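Local coordinates for protein nucleotide pyrophosphohydrolase (Bacillus cereus, PDB 5IE9) that is a MazG-family enzyme that probably hydrolyses nucleoside triphosphates to monophosphates and pyrophosphate with the help of bound divalent metal ions such as manganese, at residues D69-F72 against V73-M77. Numbering follows the deposited sequence.
Sequences DVLF and VMICM
F72 and C76, one helical turn apart, meet through a sulfur-aromatic contact. With CG of F72 anti to the backbone N (chi1 176°), the ring leaves the helix beside its own carbonyl carbon and leans toward the following turn. Traced outward, CB and CG lie near the backbone N of V73 merely because that residue follows directly; the contact proper begins at the outer ring, where CD2, CZ and CE2 come under the sulfur, F72 CE2 being 3.6 Å from C76 SG. C76 SG stands over one face of the F72 ring, 3.9 Å from its centroid and offset toward the rim. Cysteine suits this place because its short side chain puts a polarisable sulfur close to the helix, where a broad aromatic face can receive it. The same two residues are joined by a helical hydrogen bond from C76 N to F72 O, 2.9 Å long and nearly straight at 170°.

The other pairs repeat the four-residue spacing with aliphatic groups. V70 and M74 run side by side, and the extended methionine chain brings M74 CE to 3.5 Å from V70 CG1, a long unbranched reach back to a compact branched residue. CD1 of I75 meets CD2 of L71 at 4.0 Å, branched aliphatic ends that suit an apolar contact in a buried part of the helix. The first backbone bond, from V73 N to D69 O, is weak at 3.5 Å.

F72 and I75 pack on helix 6-17, whereas V70, V73, C76 and M77 touch helix 27-49. D69 approaches the manganese site, whose ligands include E37 and E66. V70 and M74 meet M74 and V70 of the second subunit, whose F96 stacks edge-to-face with F72, so this part of helix 62-80 lies among helices 6-17 and 27-49 of its own chain and the second subunit.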
ATOM      1  N   ASP C  69       0.947 -14.435  -4.722  1.00 71.91           N
ATOM      2  CA  ASP C  69       1.609 -13.351  -5.452  1.00 71.45           C
ATOM      3  C   ASP C  69       2.371 -12.400  -4.524  1.00 68.49           C
ATOM      4  O   ASP C  69       3.521 -12.050  -4.800  1.00 67.61           O
ATOM      5  CB  ASP C  69       0.588 -12.554  -6.273  1.00 73.89           C
ATOM      6  CG  ASP C  69       0.364 -13.113  -7.680  1.00 77.80           C
ATOM      7  OD1 ASP C  69       1.124 -14.001  -8.155  1.00 78.91           O
ATOM      8  OD2 ASP C  69      -0.596 -12.627  -8.324  1.00 80.29           O
ATOM      9  N   VAL C  70       1.725 -11.999  -3.428  1.00 66.89           N
ATOM     10  CA  VAL C  70       2.346 -11.148  -2.414  1.00 64.96           C
ATOM     11  C   VAL C  70       3.494 -11.899  -1.742  1.00 65.41           C
ATOM     12  O   VAL C  70       4.595 -11.362  -1.618  1.00 67.04           O
ATOM     13  CB  VAL C  70       1.329 -10.624  -1.373  1.00 63.80           C
ATOM     14  CG1 VAL C  70       2.019  -9.746  -0.351  1.00 62.99           C
ATOM     15  CG2 VAL C  70       0.239  -9.806  -2.052  1.00 63.99           C
ATOM     16  N   LEU C  71       3.239 -13.153  -1.364  1.00 65.88           N
ATOM     17  CA  LEU C  71       4.224 -14.007  -0.706  1.00 65.37           C
ATOM     18  C   LEU C  71       5.482 -14.210  -1.555  1.00 65.96           C
ATOM     19  O   LEU C  71       6.588 -14.272  -1.021  1.00 66.28           O
ATOM     20  CB  LEU C  71       3.600 -15.365  -0.368  1.00 67.01           C
ATOM     21  CG  LEU C  71       3.963 -16.227   0.860  1.00 67.82           C
ATOM     22  CD1 LEU C  71       4.073 -17.669   0.394  1.00 69.34           C
ATOM     23  CD2 LEU C  71       5.223 -15.840   1.628  1.00 67.43           C
ATOM     24  N   PHE C  72       5.307 -14.310  -2.874  1.00 66.77           N
ATOM     25  CA  PHE C  72       6.433 -14.495  -3.793  1.00 67.96           C
ATOM     26  C   PHE C  72       7.390 -13.306  -3.745  1.00 67.67           C
ATOM     27  O   PHE C  72       8.600 -13.498  -3.616  1.00 68.94           O
ATOM     28  CB  PHE C  72       5.947 -14.763  -5.227  1.00 68.77           C
ATOM     29  CG  PHE C  72       7.057 -14.860  -6.244  1.00 70.05           C
ATOM     30  CD1 PHE C  72       7.793 -16.033  -6.386  1.00 71.44           C
ATOM     31  CD2 PHE C  72       7.367 -13.772  -7.073  1.00 70.23           C
ATOM     32  CE1 PHE C  72       8.815 -16.126  -7.330  1.00 73.33           C
ATOM     33  CE2 PHE C  72       8.393 -13.857  -8.015  1.00 71.35           C
ATOM     34  CZ  PHE C  72       9.120 -15.037  -8.142  1.00 72.89           C
ATOM     35  N   VAL C  73       6.833 -12.093  -3.830  1.00 66.97           N
ATOM     36  CA  VAL C  73       7.615 -10.853  -3.854  1.00 66.53           C
ATOM     37  C   VAL C  73       8.309 -10.679  -2.505  1.00 67.55           C
ATOM     38  O   VAL C  73       9.459 -10.239  -2.449  1.00 69.40           O
ATOM     39  CB  VAL C  73       6.749  -9.618  -4.225  1.00 65.86           C
ATOM     40  CG1 VAL C  73       7.580  -8.338  -4.281  1.00 65.22           C
ATOM     41  CG2 VAL C  73       6.054  -9.825  -5.561  1.00 65.65           C
ATOM     42  N   MET C  74       7.616 -11.055  -1.431  1.00 67.94           N
ATOM     43  CA  MET C  74       8.199 -11.068  -0.097  1.00 68.60           C
ATOM     44  C   MET C  74       9.420 -11.968  -0.015  1.00 68.78           C
ATOM     45  O   MET C  74      10.451 -11.553   0.517  1.00 69.09           O
ATOM     46  CB  MET C  74       7.171 -11.495   0.932  1.00 72.78           C
ATOM     47  CG  MET C  74       6.427 -10.326   1.530  1.00 79.10           C
ATOM     48  SD  MET C  74       5.080 -10.893   2.574  1.00 89.46           S
ATOM     49  CE  MET C  74       4.051  -9.438   2.438  1.00 93.19           C
ATOM     50  N   ILE C  75       9.298 -13.187  -0.557  1.00 67.58           N
ATOM     51  CA  ILE C  75      10.395 -14.149  -0.578  1.00 67.36           C
ATOM     52  C   ILE C  75      11.554 -13.572  -1.391  1.00 68.05           C
ATOM     53  O   ILE C  75      12.701 -13.613  -0.947  1.00 68.81           O
ATOM     54  CB  ILE C  75       9.948 -15.550  -1.067  1.00 68.32           C
ATOM     55  CG1 ILE C  75       9.081 -16.228   0.004  1.00 67.71           C
ATOM     56  CG2 ILE C  75      11.159 -16.428  -1.356  1.00 69.86           C
ATOM     57  CD1 ILE C  75       8.281 -17.429  -0.465  1.00 67.88           C
ATOM     58  N   CYS C  76      11.236 -13.000  -2.551  1.00 68.13           N
ATOM     59  CA  CYS C  76      12.211 -12.278  -3.371  1.00 70.58           C
ATOM     60  C   CYS C  76      12.947 -11.199  -2.573  1.00 71.78           C
ATOM     61  O   CYS C  76      14.179 -11.178  -2.559  1.00 73.82           O
ATOM     62  CB  CYS C  76      11.544 -11.671  -4.601  1.00 69.51           C
ATOM     63  SG  CYS C  76      11.089 -12.897  -5.835  1.00 72.16           S
ATOM     64  N   MET C  77      12.182 -10.337  -1.898  1.00 71.01           N
ATOM     65  CA  MET C  77      12.713  -9.292  -1.030  1.00 71.79           C
ATOM     66  C   MET C  77      13.681  -9.899  -0.002  1.00 72.27           C
ATOM     67  O   MET C  77      14.826  -9.448   0.124  1.00 73.27           O
ATOM     68  CB  MET C  77      11.547  -8.551  -0.359  1.00 73.48           C
ATOM     69  CG  MET C  77      11.913  -7.525   0.708  1.00 77.27           C
ATOM     70  SD  MET C  77      12.420  -5.943   0.018  1.00 84.37           S
ATOM     71  CE  MET C  77      10.837  -5.135  -0.228  1.00 80.80           C
TER